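Local coordinates for protein LEC-6 (Caenorhabditis elegans, PDB 3VV1), which is a galectin that binds galactose- and fucose-containing saccharides, preferring glycans in which galactose is linked to fucose, at residues A[57-62]-A[78-83]; A[118-123]-A[130-135]. All coordinates share one frame; numbering follows the deposited sequence.

Contact 1 of 2, residues A[57-62]-A[78-83]. With FUC (alpha-L-fucopyranose), chain C; GAL (beta-D-galactopyranose), chain B.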
ATOM      1  N   ALA A  57      -3.609  29.192  -2.823  1.00 25.99           N
ATOM      2  CA  ALA A  57      -5.006  28.946  -3.271  1.00 28.91           C
ATOM      3  C   ALA A  57      -6.053  29.007  -2.126  1.00 26.43           C
ATOM      4  O   ALA A  57      -7.242  29.255  -2.352  1.00 31.02           O
ATOM      5  CB  ALA A  57      -5.085  27.599  -3.977  1.00 31.01           C
ATOM      6  N   ASP A  58      -5.607  28.725  -0.920  1.00 23.33           N
ATOM      7  CA  ASP A  58      -6.429  28.896   0.265  1.00 22.07           C
ATOM      8  C   ASP A  58      -5.502  29.312   1.400  1.00 19.87           C
ATOM      9  O   ASP A  58      -4.299  28.987   1.390  1.00 21.41           O
ATOM     10  CB  ASP A  58      -7.185  27.600   0.672  1.00 22.22           C
ATOM     11  CG  ASP A  58      -8.295  27.883   1.712  1.00 25.91           C
ATOM     12  OD1 ASP A  58      -9.281  28.490   1.358  1.00 35.70           O
ATOM     13  OD2 ASP A  58      -8.164  27.661   2.916  1.00 31.71           O
ATOM     14  N   SER A  59      -6.075  29.981   2.403  1.00 18.86           N
ATOM     15  CA  SER A  59      -5.281  30.422   3.539  1.00 18.01           C
ATOM     16  C   SER A  59      -5.024  29.325   4.587  1.00 16.78           C
ATOM     17  O   SER A  59      -4.312  29.587   5.579  1.00 16.85           O
ATOM     18  CB  SER A  59      -5.975  31.579   4.225  1.00 19.28           C
ATOM     19  OG  SER A  59      -7.289  31.239   4.640  1.00 24.64           O
ATOM     20  N   ARG A  60      -5.631  28.149   4.390  1.00 14.86           N
ATOM     21  CA  ARG A  60      -5.413  27.003   5.290  1.00 13.55           C
ATOM     22  C   ARG A  60      -5.251  25.723   4.542  1.00 12.58           C
ATOM     23  O   ARG A  60      -5.749  25.603   3.464  1.00 14.07           O
ATOM     24  CB  ARG A  60      -6.623  26.826   6.249  1.00 15.04           C
ATOM     25  CG  ARG A  60      -6.896  28.097   7.059  1.00 14.68           C
ATOM     26  CD  ARG A  60      -8.025  27.857   8.066  1.00 15.30           C
ATOM     27  NE  ARG A  60      -8.221  29.084   8.839  1.00 16.00           N
ATOM     28  CZ  ARG A  60      -9.186  29.239   9.758  1.00 18.39           C
ATOM     29  NH1 ARG A  60     -10.036  28.226  10.036  1.00 17.83           N
ATOM     30  NH2 ARG A  60      -9.330  30.403  10.376  1.00 21.34           N
ATOM     31  N   PHE A  61      -4.660  24.722   5.217  1.00 10.98           N
ATOM     32  CA  PHE A  61      -4.751  23.369   4.721  1.00 10.64           C
ATOM     33  C   PHE A  61      -4.780  22.483   5.941  1.00  9.86           C
ATOM     34  O   PHE A  61      -4.365  22.874   7.058  1.00  9.86           O
ATOM     35  CB  PHE A  61      -3.581  22.974   3.754  1.00 11.13           C
ATOM     36  CG  PHE A  61      -2.214  22.824   4.414  1.00 10.20           C
ATOM     37  CD1 PHE A  61      -1.815  21.624   4.981  1.00 10.65           C
ATOM     38  CD2 PHE A  61      -1.305  23.897   4.376  1.00 11.79           C
ATOM     39  CE1 PHE A  61      -0.529  21.485   5.518  1.00 11.43           C
ATOM     40  CE2 PHE A  61      -0.019  23.781   4.955  1.00 12.60           C
ATOM     41  CZ  PHE A  61       0.363  22.558   5.515  1.00 10.86           C
ATOM     42  N   HIS A  62      -5.253  21.267   5.757  1.00  9.75           N
ATOM     43  CA  HIS A  62      -5.213  20.340   6.910  1.00  9.56           C
ATOM     44  C   HIS A  62      -4.963  18.926   6.485  1.00 10.26           C
ATOM     45  O   HIS A  62      -5.186  18.554   5.326  1.00  9.92           O
ATOM     46  CB  HIS A  62      -6.496  20.449   7.786  1.00 11.08           C
ATOM     47  CG  HIS A  62      -7.737  20.078   7.074  1.00 11.68           C
ATOM     48  ND1 HIS A  62      -8.531  20.991   6.445  1.00 14.68           N
ATOM     49  CD2 HIS A  62      -8.319  18.838   6.851  1.00 13.03           C
ATOM     50  CE1 HIS A  62      -9.586  20.366   5.923  1.00 16.08           C
ATOM     51  NE2 HIS A  62      -9.454  19.052   6.150  1.00 14.74           N
ATOM     52  N   ARG A  78      -2.729  27.357   9.438  1.00 12.54           N
ATOM     53  CA  ARG A  78      -3.565  28.544   9.183  1.00 12.97           C
ATOM     54  C   ARG A  78      -2.659  29.753   8.896  1.00 15.44           C
ATOM     55  O   ARG A  78      -2.062  30.348   9.816  1.00 16.82           O
ATOM     56  CB  ARG A  78      -4.458  28.814  10.421  1.00 14.51           C
ATOM     57  CG  ARG A  78      -5.357  27.626  10.765  1.00 13.18           C
ATOM     58  CD  ARG A  78      -6.277  28.031  11.904  1.00 13.26           C
ATOM     59  NE  ARG A  78      -7.252  26.972  12.169  1.00 14.98           N
ATOM     60  CZ  ARG A  78      -8.234  27.084  13.061  1.00 14.84           C
ATOM     61  NH1 ARG A  78      -8.356  28.213  13.790  1.00 17.62           N
ATOM     62  NH2 ARG A  78      -9.103  26.092  13.228  1.00 15.27           N
ATOM     63  N   PHE A  79      -2.554  30.131   7.633  1.00 15.38           N
ATOM     64  CA  PHE A  79      -1.785  31.328   7.269  1.00 16.51           C
ATOM     65  C   PHE A  79      -2.563  32.603   7.599  1.00 19.05           C
ATOM     66  O   PHE A  79      -1.969  33.660   7.758  1.00 24.40           O
ATOM     67  CB  PHE A  79      -1.398  31.223   5.786  1.00 17.36           C
ATOM     68  CG  PHE A  79      -0.484  30.062   5.524  1.00 17.04           C
ATOM     69  CD1 PHE A  79       0.887  30.152   5.816  1.00 17.34           C
ATOM     70  CD2 PHE A  79      -1.000  28.810   5.059  1.00 16.13           C
ATOM     71  CE1 PHE A  79       1.701  29.029   5.622  1.00 17.48           C
ATOM     72  CE2 PHE A  79      -0.173  27.693   4.860  1.00 15.30           C
ATOM     73  CZ  PHE A  79       1.196  27.807   5.154  1.00 17.01           C
ATOM     74  N   ASP A  80      -3.894  32.507   7.719  1.00 19.38           N
ATOM     75  CA  ASP A  80      -4.689  33.678   8.049  1.00 22.03           C
ATOM     76  C   ASP A  80      -4.501  34.019   9.540  1.00 20.25           C
ATOM     77  O   ASP A  80      -4.428  35.189   9.903  1.00 25.31           O
ATOM     78  CB  ASP A  80      -6.192  33.463   7.707  1.00 22.11           C
ATOM     79  CG  ASP A  80      -6.826  32.279   8.486  1.00 20.24           C
ATOM     80  OD1 ASP A  80      -6.125  31.247   8.705  1.00 20.52           O
ATOM     81  OD2 ASP A  80      -8.005  32.394   8.849  1.00 24.17           O
ATOM     82  N   GLU A  81      -4.404  32.987  10.371  1.00 19.30           N
ATOM     83  CA  GLU A  81      -4.210  33.186  11.826  1.00 20.12           C
ATOM     84  C   GLU A  81      -2.731  33.133  12.276  1.00 19.38           C
ATOM     85  O   GLU A  81      -2.431  33.491  13.425  1.00 24.34           O
ATOM     86  CB  GLU A  81      -5.027  32.215  12.655  1.00 19.67           C
ATOM     87  CG  GLU A  81      -6.522  32.405  12.474  1.00 20.14           C
ATOM     88  CD  GLU A  81      -7.368  31.556  13.380  1.00 18.96           C
ATOM     89  OE1 GLU A  81      -6.895  30.558  13.927  1.00 19.69           O
ATOM     90  OE2 GLU A  81      -8.524  31.904  13.519  1.00 24.06           O
ATOM     91  N   GLY A  82      -1.813  32.696  11.417  1.00 19.02           N
ATOM     92  CA  GLY A  82      -0.401  32.523  11.810  1.00 19.87           C
ATOM     93  C   GLY A  82      -0.227  31.444  12.888  1.00 17.54           C
ATOM     94  O   GLY A  82       0.495  31.649  13.860  1.00 22.55           O
ATOM     95  N   ALA A  83      -0.851  30.276  12.684  1.00 15.82           N
ATOM     96  CA  ALA A  83      -0.807  29.226  13.685  1.00 15.17           C
ATOM     97  C   ALA A  83      -1.021  27.896  13.065  1.00 13.90           C
ATOM     98  O   ALA A  83      -1.598  27.807  11.966  1.00 14.14           O
ATOM     99  CB  ALA A  83      -1.900  29.447  14.725  1.00 16.86           C
TER
HETATM  100  C1  FUC C   1     -12.515  30.126  14.064  1.00 35.91           C
HETATM  101  C2  FUC C   1     -11.212  29.446  14.683  1.00 26.92           C
HETATM  102  C3  FUC C   1     -11.587  28.278  15.651  1.00 23.49           C
HETATM  103  C4  FUC C   1     -12.776  27.404  15.159  1.00 22.93           C
HETATM  104  C5  FUC C   1     -14.076  28.230  15.172  1.00 27.81           C
HETATM  105  C6  FUC C   1     -15.164  27.315  14.645  1.00 31.79           C
HETATM  106  O1  FUC C   1     -12.517  31.527  14.291  1.00 51.85           O
HETATM  107  O2  FUC C   1     -10.131  30.401  15.240  1.00 30.97           O
HETATM  108  O3  FUC C   1     -10.445  27.502  15.685  1.00 19.56           O
HETATM  109  O4  FUC C   1     -12.509  26.897  13.752  1.00 20.20           O
HETATM  110  O5  FUC C   1     -13.870  29.383  14.267  1.00 38.81           O
HETATM  111  C1  GAL B   2     -12.660  25.515  13.479  1.00 18.10           C
HETATM  112  C2  GAL B   2     -12.517  25.313  11.939  1.00 17.60           C
HETATM  113  C3  GAL B   2     -12.489  23.866  11.613  1.00 16.32           C
HETATM  114  C4  GAL B   2     -11.404  23.175  12.454  1.00 15.07           C
HETATM  115  C5  GAL B   2     -11.644  23.500  13.936  1.00 15.95           C
HETATM  116  C6  GAL B   2     -10.591  22.817  14.840  1.00 14.44           C
HETATM  117  O2  GAL B   2     -13.624  25.921  11.312  1.00 21.79           O
HETATM  118  O3  GAL B   2     -12.137  23.692  10.213  1.00 17.75           O
HETATM  119  O4  GAL B   2     -10.096  23.632  12.039  1.00 14.00           O
HETATM  120  O5  GAL B   2     -11.576  24.865  14.147  1.00 14.91           O
HETATM  121  O6  GAL B   2     -10.866  23.159  16.212  1.00 15.82           O
HETATM  122  O   HOH W   1      -9.888  30.852   6.456  1.00 40.54           O
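Arg60 and Arg78 lie one upon the other, their guanidinium groups 5° from parallel with centres 4.1 Å apart. As an antiparallel non-hydrogen-bonded pair both leave the same face of the sheet, and with CG beside the backbone N in each, the extended chains run out together. Asp80 grips Arg60 side-on: NE donates to OD1 at 3.0 Å and nearly straight (167°), while NH2 reaches the syn lone pair of OD2 at 2.8 Å. Glu81 joins obliquely, OE2 lying 3.6 Å from Arg60 NH2, and its OE1 takes Arg78 NH1 from above the carboxylate plane as well as a salt bridge from Arg99. The two acids probably offset the charge of the stacked cations. Packing is close at the inner end, where Phe79 N donates to Ser59 O (2.8 Å) and the ring edges of Phe61 and Phe79 meet, CE2 to CE2 at 3.9 Å, beside Pro54 and Phe104. The outer side is looser and wet: a water sits over the Arg60 face opposite Arg78, held by Ser59 OG and, weakly, by Asp80 OD2. At the sugar end Arg78 NH2 gives GAL O4 a bond of 2.9 Å and NH1 bonds FUC O3, while FUC O2 donates to Glu81 OE2. Arg78 and Glu81 thus form part of the galectin carbohydrate-binding site, with Arg60 stacked on Arg78 and its edge turned toward GAL C2.

Contact 2 of 2, residues A[118-123]-A[130-135]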
ATOM      1  N   GLY A 118       1.904   4.667  21.442  1.00 18.42           N
ATOM      2  CA  GLY A 118       1.595   4.782  22.877  1.00 20.90           C
ATOM      3  C   GLY A 118       0.692   5.962  23.154  1.00 19.68           C
ATOM      4  O   GLY A 118       0.775   6.585  24.238  1.00 22.72           O
ATOM      5  N   GLY A 119      -0.165   6.273  22.193  1.00 15.48           N
ATOM      6  CA  GLY A 119      -1.173   7.305  22.366  1.00 16.16           C
ATOM      7  C   GLY A 119      -0.658   8.721  22.105  1.00 13.39           C
ATOM      8  O   GLY A 119      -1.388   9.701  22.347  1.00 13.66           O
ATOM      9  N   ILE A 120       0.588   8.849  21.650  1.00 11.72           N
ATOM     10  CA  ILE A 120       1.136  10.162  21.297  1.00 10.70           C
ATOM     11  C   ILE A 120       1.428  10.170  19.822  1.00 11.16           C
ATOM     12  O   ILE A 120       2.125   9.248  19.319  1.00 12.52           O
ATOM     13  CB  ILE A 120       2.422  10.463  22.077  1.00 13.67           C
ATOM     14  CG1 ILE A 120       2.123  10.448  23.585  1.00 16.14           C
ATOM     15  CG2 ILE A 120       3.000  11.838  21.662  1.00 16.22           C
ATOM     16  CD1 ILE A 120       3.388  10.646  24.382  1.00 21.38           C
ATOM     17  N   ILE A 121       0.947  11.222  19.128  1.00  9.97           N
ATOM     18  CA  ILE A 121       1.324  11.377  17.722  1.00  9.83           C
ATOM     19  C   ILE A 121       2.350  12.516  17.713  1.00 10.13           C
ATOM     20  O   ILE A 121       2.013  13.666  18.004  1.00 12.06           O
ATOM     21  CB  ILE A 121       0.084  11.670  16.843  1.00 10.26           C
ATOM     22  CG1 ILE A 121      -0.902  10.465  16.958  1.00 10.55           C
ATOM     23  CG2 ILE A 121       0.564  11.941  15.380  1.00 11.84           C
ATOM     24  CD1 ILE A 121      -2.256  10.730  16.328  1.00 12.72           C
ATOM     25  N   SER A 122       3.586  12.179  17.345  1.00  8.91           N
ATOM     26  CA  SER A 122       4.724  13.125  17.329  1.00  9.81           C
ATOM     27  C   SER A 122       4.759  13.662  15.880  1.00  9.48           C
ATOM     28  O   SER A 122       4.578  12.919  14.900  1.00 10.27           O
ATOM     29  CB  SER A 122       6.055  12.401  17.638  1.00 12.98           C
ATOM     30  OG  SER A 122       5.993  12.016  19.003  1.00 16.45           O
ATOM     31  N   ILE A 123       5.031  14.951  15.732  1.00  9.17           N
ATOM     32  CA  ILE A 123       4.957  15.635  14.429  1.00  8.69           C
ATOM     33  C   ILE A 123       6.301  16.304  14.182  1.00  8.70           C
ATOM     34  O   ILE A 123       6.783  17.013  15.069  1.00 10.30           O
ATOM     35  CB  ILE A 123       3.824  16.681  14.428  1.00  8.99           C
ATOM     36  CG1 ILE A 123       2.478  16.035  14.850  1.00 10.00           C
ATOM     37  CG2 ILE A 123       3.698  17.303  13.021  1.00 10.04           C
ATOM     38  CD1 ILE A 123       1.454  17.117  15.169  1.00 10.20           C
ATOM     39  N   PHE A 130       8.396  19.069  15.952  1.00 11.07           N
ATOM     40  CA  PHE A 130       7.549  20.279  15.947  1.00 11.78           C
ATOM     41  C   PHE A 130       6.564  20.256  17.120  1.00 10.81           C
ATOM     42  O   PHE A 130       6.465  21.246  17.877  1.00 12.98           O
ATOM     43  CB  PHE A 130       6.807  20.377  14.602  1.00 12.44           C
ATOM     44  CG  PHE A 130       5.745  21.432  14.609  1.00 11.50           C
ATOM     45  CD1 PHE A 130       6.084  22.795  14.710  1.00 13.08           C
ATOM     46  CD2 PHE A 130       4.416  21.069  14.552  1.00 12.06           C
ATOM     47  CE1 PHE A 130       5.091  23.754  14.746  1.00 12.34           C
ATOM     48  CE2 PHE A 130       3.418  22.036  14.663  1.00 12.92           C
ATOM     49  CZ  PHE A 130       3.773  23.390  14.724  1.00 11.63           C
ATOM     50  N   ALA A 131       5.805  19.162  17.270  1.00 11.30           N
ATOM     51  CA  ALA A 131       4.832  19.128  18.373  1.00 10.68           C
ATOM     52  C   ALA A 131       4.429  17.695  18.627  1.00 10.16           C
ATOM     53  O   ALA A 131       4.485  16.870  17.728  1.00 11.47           O
ATOM     54  CB  ALA A 131       3.560  19.914  17.990  1.00 12.96           C
ATOM     55  N   ASP A 132       3.996  17.426  19.843  1.00 11.15           N
ATOM     56  CA  ASP A 132       3.273  16.211  20.159  1.00 10.68           C
ATOM     57  C   ASP A 132       1.776  16.485  20.267  1.00 11.28           C
ATOM     58  O   ASP A 132       1.340  17.603  20.695  1.00 13.05           O
ATOM     59  CB  ASP A 132       3.734  15.680  21.501  1.00 14.16           C
ATOM     60  CG  ASP A 132       5.004  14.838  21.398  1.00 13.34           C
ATOM     61  OD1 ASP A 132       5.550  14.586  20.308  1.00 14.66           O
ATOM     62  OD2 ASP A 132       5.449  14.390  22.486  1.00 18.78           O
ATOM     63  N   PHE A 133       0.975  15.471  19.889  1.00 11.29           N
ATOM     64  CA  PHE A 133      -0.464  15.527  20.109  1.00  9.82           C
ATOM     65  C   PHE A 133      -0.803  14.271  20.903  1.00  9.64           C
ATOM     66  O   PHE A 133      -0.552  13.163  20.452  1.00 10.53           O
ATOM     67  CB  PHE A 133      -1.208  15.509  18.759  1.00 12.03           C
ATOM     68  CG  PHE A 133      -2.697  15.563  18.907  1.00 11.38           C
ATOM     69  CD1 PHE A 133      -3.301  16.731  19.302  1.00 12.03           C
ATOM     70  CD2 PHE A 133      -3.475  14.420  18.685  1.00 14.93           C
ATOM     71  CE1 PHE A 133      -4.697  16.788  19.429  1.00 13.80           C
ATOM     72  CE2 PHE A 133      -4.855  14.469  18.801  1.00 14.88           C
ATOM     73  CZ  PHE A 133      -5.471  15.657  19.195  1.00 16.11           C
ATOM     74  N   VAL A 134      -1.405  14.428  22.062  1.00 10.15           N
ATOM     75  CA  VAL A 134      -1.810  13.266  22.865  1.00  9.92           C
ATOM     76  C   VAL A 134      -3.209  12.873  22.399  1.00 10.82           C
ATOM     77  O   VAL A 134      -4.180  13.666  22.595  1.00 12.96           O
ATOM     78  CB  VAL A 134      -1.790  13.640  24.363  1.00 12.47           C
ATOM     79  CG1 VAL A 134      -2.396  12.506  25.195  1.00 15.53           C
ATOM     80  CG2 VAL A 134      -0.367  13.980  24.840  1.00 14.45           C
ATOM     81  N   GLU A 135      -3.342  11.721  21.758  1.00 11.28           N
ATOM     82  CA  GLU A 135      -4.633  11.381  21.138  1.00 11.49           C
ATOM     83  C   GLU A 135      -5.734  11.182  22.219  1.00 13.07           C
ATOM     84  O   GLU A 135      -5.472  10.830  23.401  1.00 14.54           O
ATOM     85  CB  GLU A 135      -4.523  10.139  20.209  1.00 12.97           C
ATOM     86  CG  GLU A 135      -4.348   8.831  20.993  1.00 14.49           C
ATOM     87  CD  GLU A 135      -3.877   7.690  20.114  1.00 14.17           C
ATOM     88  OE1 GLU A 135      -3.084   7.928  19.188  1.00 17.08           O
ATOM     89  OE2 GLU A 135      -4.273   6.529  20.388  1.00 17.43           O
TER
HETATM   90  O   HOH W   2      -3.411   9.269  24.566  1.00 16.87           O
HETATM   91  O   HOH W   3      -0.679   6.171  19.281  1.00 27.90           O
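Ile121 and Phe133 form a hydrogen-bonded pair in the antiparallel beta hairpin of strands 120-125 and 128-134, part of one sheet of the galectin sandwich. Their backbones are tied twice, Ile121 N to Phe133 O and Phe133 N to Ile121 O, both 2.8 Å. Two residues along, past the Ser122-Asp132 pair, Ile123 faces both Phe130 and Ala131 in a classic beta bulge: Ile123 O accepts from Phe130 N at 2.8 Å and, at 3.2 Å, from Ala131 N, while Ile123 N donates to Ala131 O. Phe130 runs alongside Ile123, its ring edge at CD2 meeting CG2. The chi1 of 170° sets that ring anti to the backbone N, over toward Val84 of strand 83-90. Ile121, Ile123, Ala131 and Phe133 share the inner face, where strands 71-78, 83-90 and 98-100 of the other sheet meet them.

The face of Ile120, Ser122, Asp132 and Val134 is more polar. Ser122 OG donates to Asp132 OD1 (2.9 Å), coming from above the carboxylate plane, 42° out of it; OD1 also accepts from His129 NE2. CG2 of Ile120, the branch beside its carbonyl carbon, crosses to the same carboxylate, 3.6 Å from Asp132 CG. At the far end Glu135 N bonds Gly119 O, and CG of Glu135 lies 3.4 Å from that oxygen. One water bridges Gly119 O and Glu135 O; a second links Gly119 N to Glu135 OE1, which is also bonded to Ser139. The chemistry therefore divides by face: the four inner side chains are all apolar, whereas the other face mixes Ile120 and Val134 with the Ser122-Asp132 hydrogen bond, and two waters close the glycine end.

Along the chain the two contacts come in series, 57-62 with 78-83 closing before 118-123 with 130-135 opens, within one galactoside-binding lectin domain. Their centres are 21 Å apart and their nearest atoms about 7 Å, without touching. Contact 1 belongs to the sheet holding strands 60-66, 71-78 and 83-90, on whose outer, concave face the sugar sits; contact 2 is a hairpin at one end of the other sheet. Strands 71-78 and 83-90 relate them: they flank the 78-83 turn, and residues on them pack against the hairpin's inner face. The same two strands thus frame the turn with pocket residues Arg78 and Glu81 and help pack the interior against the hairpin.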